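Local coordinates for protein profilin (PDB 3D9Y) that binds monomeric actin and helps control its polymerization, shaping the fission yeast cytoskeleton and proving essential for cytokinesis, at residues Q45-G50 with L95-S100; I62-Q67 with I88-T93. All coordinates share one frame; numbering follows the deposited sequence.

Contact 1: Q45-G50 with L95-S100; sequences QGLAAG and LCILVS
L47 and I97 share this contact about equally, with A48 and V99 adding less, and L47 meets both I97 and V99 through a single methyl, CD2. All the contacts between residues 45-50 and 95-100 are apolar, and together they bury 139 Å². L47 CD2 lies 4.0 Å from I97 CG2 and 4.0 Å from V99 CG2, which places it between two strand residues that project from the same face of the sheet. The two encounters differ in approach: L47 and I97 lie alongside each other, pointing opposite ways, whereas L47 meets V99 end-on, methyl to methyl. L47 extends off the helix because its CG is anti to the backbone N (chi1 -178°).

I97 has a second point of contact. Its CG1 branch stands anti to the carbonyl carbon (chi1 -57°) and carries CD1 against A48, 4.1 Å from A48 CA and 4.4 Å from A48 CB. The closer approach is therefore to the helix backbone, with the small alanine side chain slightly farther off. A48 and I97 are also the nearest pair along the backbones, their CA atoms 8.0 Å apart.

This is a helix-on-sheet arrangement of the profilin fold, in which helices cover both faces of a central antiparallel sheet. Helix residues 45-50 and strand residues 96-100 make an angle of 109°, their axes 10.4 Å apart at closest.

No hydrogen bond crosses the contact; the helix bonds within itself, A49 N donating to Q45 O, and the strand bonds to strand 19-24, I97 with V23 and V99 with A21. L98 points away from helix 41-52 and packs on helix 108-125, where the hydroxyl of S100 also hydrogen-bonds that of T115.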
loop_
_atom_site.group_PDB
_atom_site.type_symbol
_atom_site.label_atom_id
_atom_site.label_comp_id
_atom_site.label_asym_id
_atom_site.label_seq_id
_atom_site.Cartn_x
_atom_site.Cartn_y
_atom_site.Cartn_z
ATOM N N GLN A 45 4.341 -9.329 6.650
ATOM C CA GLN A 45 5.613 -9.397 7.372
ATOM C C GLN A 45 6.756 -8.946 6.459
ATOM O O GLN A 45 7.629 -8.171 6.873
ATOM C CB GLN A 45 5.863 -10.815 7.920
ATOM C CG GLN A 45 4.989 -11.139 9.141
ATOM C CD GLN A 45 4.864 -12.625 9.442
ATOM O OE1 GLN A 45 5.733 -13.427 9.091
ATOM N NE2 GLN A 45 3.767 -13.000 10.113
ATOM N N GLY A 46 6.729 -9.404 5.211
ATOM C CA GLY A 46 7.717 -8.995 4.220
ATOM C C GLY A 46 7.699 -7.504 3.925
ATOM O O GLY A 46 8.749 -6.855 3.862
ATOM N N LEU A 47 6.501 -6.956 3.733
ATOM C CA LEU A 47 6.356 -5.544 3.410
ATOM C C LEU A 47 6.779 -4.689 4.601
ATOM O O LEU A 47 7.480 -3.688 4.435
ATOM C CB LEU A 47 4.905 -5.241 2.999
ATOM C CG LEU A 47 4.568 -3.818 2.571
ATOM C CD1 LEU A 47 5.318 -3.423 1.310
ATOM C CD2 LEU A 47 3.068 -3.656 2.367
ATOM N N ALA A 48 6.370 -5.100 5.801
ATOM C CA ALA A 48 6.744 -4.387 7.022
ATOM C C ALA A 48 8.264 -4.350 7.196
ATOM O O ALA A 48 8.832 -3.304 7.511
ATOM C CB ALA A 48 6.067 -5.013 8.238
ATOM N N ALA A 49 8.920 -5.488 6.984
ATOM C CA ALA A 49 10.385 -5.557 7.028
ATOM C C ALA A 49 11.038 -4.663 5.968
ATOM O O ALA A 49 12.094 -4.075 6.209
ATOM C CB ALA A 49 10.852 -6.994 6.867
ATOM N N GLY A 50 10.404 -4.551 4.800
ATOM C CA GLY A 50 10.871 -3.658 3.738
ATOM C C GLY A 50 11.046 -2.207 4.150
ATOM O O GLY A 50 12.012 -1.559 3.767
ATOM N N LEU A 95 1.313 3.709 12.890
ATOM C CA LEU A 95 0.843 2.390 13.301
ATOM C C LEU A 95 0.429 1.458 12.157
ATOM O O LEU A 95 0.209 0.271 12.392
ATOM C CB LEU A 95 -0.341 2.558 14.261
ATOM C CG LEU A 95 -0.083 3.402 15.515
ATOM C CD1 LEU A 95 -1.335 3.457 16.370
ATOM C CD2 LEU A 95 1.094 2.874 16.328
ATOM N N CYS A 96 0.322 1.977 10.929
ATOM C CA CYS A 96 -0.158 1.175 9.794
ATOM C C CYS A 96 0.589 1.393 8.474
ATOM O O CYS A 96 1.464 2.270 8.356
ATOM C CB CYS A 96 -1.664 1.380 9.576
ATOM S SG CYS A 96 -2.441 2.651 10.623
ATOM N N ILE A 97 0.254 0.542 7.506
ATOM C CA ILE A 97 0.666 0.698 6.117
ATOM C C ILE A 97 -0.578 0.674 5.225
ATOM O O ILE A 97 -1.355 -0.274 5.273
ATOM C CB ILE A 97 1.595 -0.440 5.656
ATOM C CG1 ILE A 97 2.834 -0.541 6.552
ATOM C CG2 ILE A 97 1.988 -0.244 4.195
ATOM C CD1 ILE A 97 3.493 -1.910 6.528
ATOM N N LEU A 98 -0.747 1.717 4.415
ATOM C CA LEU A 98 -1.802 1.756 3.408
ATOM C C LEU A 98 -1.259 1.108 2.130
ATOM O O LEU A 98 -0.134 1.386 1.736
ATOM C CB LEU A 98 -2.191 3.200 3.120
ATOM C CG LEU A 98 -2.603 4.069 4.310
ATOM C CD1 LEU A 98 -3.051 5.431 3.827
ATOM C CD2 LEU A 98 -3.687 3.413 5.119
ATOM N N VAL A 99 -2.047 0.224 1.535
ATOM C CA VAL A 99 -1.703 -0.441 0.286
ATOM C C VAL A 99 -2.781 -0.127 -0.766
ATOM O O VAL A 99 -3.936 -0.532 -0.604
ATOM C CB VAL A 99 -1.620 -1.950 0.503
ATOM C CG1 VAL A 99 -1.241 -2.667 -0.769
ATOM C CG2 VAL A 99 -0.616 -2.276 1.614
ATOM N N SER A 100 -2.385 0.552 -1.844
ATOM C CA SER A 100 -3.298 0.947 -2.941
ATOM C C SER A 100 -2.852 0.402 -4.304
ATOM O O SER A 100 -1.742 0.662 -4.724
ATOM C CB SER A 100 -3.354 2.480 -3.028
ATOM O OG SER A 100 -4.050 3.042 -1.919
#

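Contact 2: I62-Q67 with I88-T93; sequences IILAGQ and IICVAT
L64 meets I88 and C90, and I62 meets I88, with no ring, amide or carboxylate taking part, so the evidence lies in single aliphatic and sulfur atoms. L64 CD1 has two partners on strand 86-92: it is 4.0 Å from C90 SG and 4.1 Å from I88 CG1. The side chains of L64 and I88 pass at a slant. C90 brings its sulfur to the leucine with SG anti to the carbonyl carbon (chi1 -56°), while I88 presents CG1 from a position anti to the backbone N (chi1 -164°). I62 adds a looser touch, its CD1 lying 4.3 Å from I88 CG2. The four touching residues are all buried, with 145 Å² covered.

No hydrogen bond joins the segments. Beyond L64 the chain reverses in a type I' turn that links strands 62-64 and 67-74 as a tight hairpin. L64 N donates to Q67 O at 2.9 Å and Q67 N to L64 O at 3.0 Å, while the carboxylate of E43 on helix 41-52 accepts bonds from A65 N and G66 N at the turn.

Strand 62-64 lies at an edge of the sheet, with strands 78-83 and 67-74 between it and 86-92. The 96° between segments 62-64 and 88-92 reflects twist and curl built up over those strands, bringing the edge strand's side chains over the face that carries I88 and C90. L47 of helix 41-52 touches both L64 and C90, V99 of strand 96-102 touches L64 and I88, and I89 and V91, on the other face, pack against helix 108-125.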
loop_
_atom_site.group_PDB
_atom_site.type_symbol
_atom_site.label_atom_id
_atom_site.label_comp_id
_atom_site.label_asym_id
_atom_site.label_seq_id
_atom_site.Cartn_x
_atom_site.Cartn_y
_atom_site.Cartn_z
ATOM N N ILE A 62 8.138 -6.289 -4.834
ATOM C CA ILE A 62 7.062 -6.152 -3.865
ATOM C C ILE A 62 6.047 -7.259 -4.140
ATOM O O ILE A 62 5.428 -7.277 -5.200
ATOM C CB ILE A 62 6.369 -4.775 -3.999
ATOM C CG1 ILE A 62 7.395 -3.633 -3.904
ATOM C CG2 ILE A 62 5.290 -4.625 -2.933
ATOM C CD1 ILE A 62 7.004 -2.403 -4.675
ATOM N N ILE A 63 5.890 -8.190 -3.199
ATOM C CA ILE A 63 4.989 -9.330 -3.384
ATOM C C ILE A 63 3.737 -9.151 -2.535
ATOM O O ILE A 63 3.808 -9.200 -1.308
ATOM C CB ILE A 63 5.664 -10.676 -3.029
ATOM C CG1 ILE A 63 7.005 -10.814 -3.774
ATOM C CG2 ILE A 63 4.732 -11.831 -3.372
ATOM C CD1 ILE A 63 7.623 -12.204 -3.739
ATOM N N LEU A 64 2.599 -8.932 -3.192
ATOM C CA LEU A 64 1.310 -8.768 -2.500
ATOM C C LEU A 64 0.177 -9.402 -3.315
ATOM O O LEU A 64 0.145 -9.287 -4.544
ATOM C CB LEU A 64 1.007 -7.288 -2.257
ATOM C CG LEU A 64 2.038 -6.475 -1.462
ATOM C CD1 LEU A 64 1.900 -5.005 -1.749
ATOM C CD2 LEU A 64 1.913 -6.738 0.023
ATOM N N ALA A 65 -0.742 -10.068 -2.619
ATOM C CA ALA A 65 -1.842 -10.788 -3.255
ATOM C C ALA A 65 -1.331 -11.712 -4.361
ATOM O O ALA A 65 -1.882 -11.755 -5.459
ATOM C CB ALA A 65 -2.880 -9.808 -3.799
ATOM N N GLY A 66 -0.262 -12.445 -4.064
ATOM C CA GLY A 66 0.267 -13.445 -4.985
ATOM C C GLY A 66 0.884 -12.882 -6.255
ATOM O O GLY A 66 1.097 -13.616 -7.217
ATOM N N GLN A 67 1.194 -11.587 -6.249
ATOM C CA GLN A 67 1.721 -10.891 -7.416
ATOM C C GLN A 67 3.029 -10.191 -7.062
ATOM O O GLN A 67 3.122 -9.583 -6.000
ATOM C CB GLN A 67 0.712 -9.841 -7.863
ATOM C CG GLN A 67 0.950 -9.284 -9.249
ATOM C CD GLN A 67 0.202 -10.044 -10.323
ATOM O OE1 GLN A 67 -0.386 -9.443 -11.223
ATOM N NE2 GLN A 67 0.206 -11.370 -10.232
ATOM N N ILE A 88 1.239 -0.258 -7.645
ATOM C CA ILE A 88 0.932 -0.420 -6.248
ATOM C C ILE A 88 1.666 0.672 -5.487
ATOM O O ILE A 88 2.822 0.963 -5.780
ATOM C CB ILE A 88 1.345 -1.850 -5.784
ATOM C CG1 ILE A 88 0.689 -2.215 -4.454
ATOM C CG2 ILE A 88 2.849 -2.015 -5.727
ATOM C CD1 ILE A 88 -0.556 -3.041 -4.602
ATOM N N ILE A 89 0.956 1.284 -4.541
ATOM C CA ILE A 89 1.483 2.358 -3.685
ATOM C C ILE A 89 1.311 1.938 -2.229
ATOM O O ILE A 89 0.182 1.724 -1.773
ATOM C CB ILE A 89 0.665 3.636 -3.883
ATOM C CG1 ILE A 89 0.626 4.048 -5.359
ATOM C CG2 ILE A 89 1.169 4.777 -2.938
ATOM C CD1 ILE A 89 1.959 4.432 -5.994
ATOM N N CYS A 90 2.421 1.798 -1.526
ATOM C CA CYS A 90 2.428 1.419 -0.119
ATOM C C CYS A 90 3.016 2.563 0.712
ATOM O O CYS A 90 4.122 3.013 0.450
ATOM C CB CYS A 90 3.260 0.170 0.088
ATOM S SG CYS A 90 2.759 -1.237 -0.913
ATOM N N VAL A 91 2.283 2.996 1.734
ATOM C CA VAL A 91 2.695 4.150 2.521
ATOM C C VAL A 91 2.500 3.851 4.004
ATOM O O VAL A 91 1.403 3.485 4.442
ATOM C CB VAL A 91 1.930 5.410 2.123
ATOM C CG1 VAL A 91 2.491 6.627 2.853
ATOM C CG2 VAL A 91 2.019 5.629 0.614
ATOM N N ALA A 92 3.574 4.012 4.770
ATOM C CA ALA A 92 3.545 3.722 6.204
ATOM C C ALA A 92 3.151 4.946 7.035
ATOM O O ALA A 92 3.606 6.066 6.781
ATOM C CB ALA A 92 4.906 3.187 6.645
ATOM N N THR A 93 2.294 4.722 8.025
ATOM C CA THR A 93 1.948 5.738 9.027
ATOM C C THR A 93 2.649 5.352 10.331
ATOM O O THR A 93 3.567 4.528 10.318
ATOM C CB THR A 93 0.410 5.861 9.217
ATOM O OG1 THR A 93 -0.124 4.672 9.819
ATOM C CG2 THR A 93 -0.282 6.104 7.895
#

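From the N terminus, the chain first meets the pair of contacts at helix 41-52, where residues 45-50 begin the wide loop that contact 1 closes at residues 95-100. Inside that loop, residues 62-67 lead through strands 67-74 and 78-83 to residues 88-93, so contact 2 is nested within contact 1 and does not cross it. The later segments are neighbouring antiparallel strands: S100 O lies 2.8 Å from I89 N, and L98 N lies 2.8 Å from V91 O, both probable hydrogen bonds. Contact 1 thus joins the helix to the sheet, and contact 2 joins the sheet's edge strand to its interior, their centres about 7 Å apart.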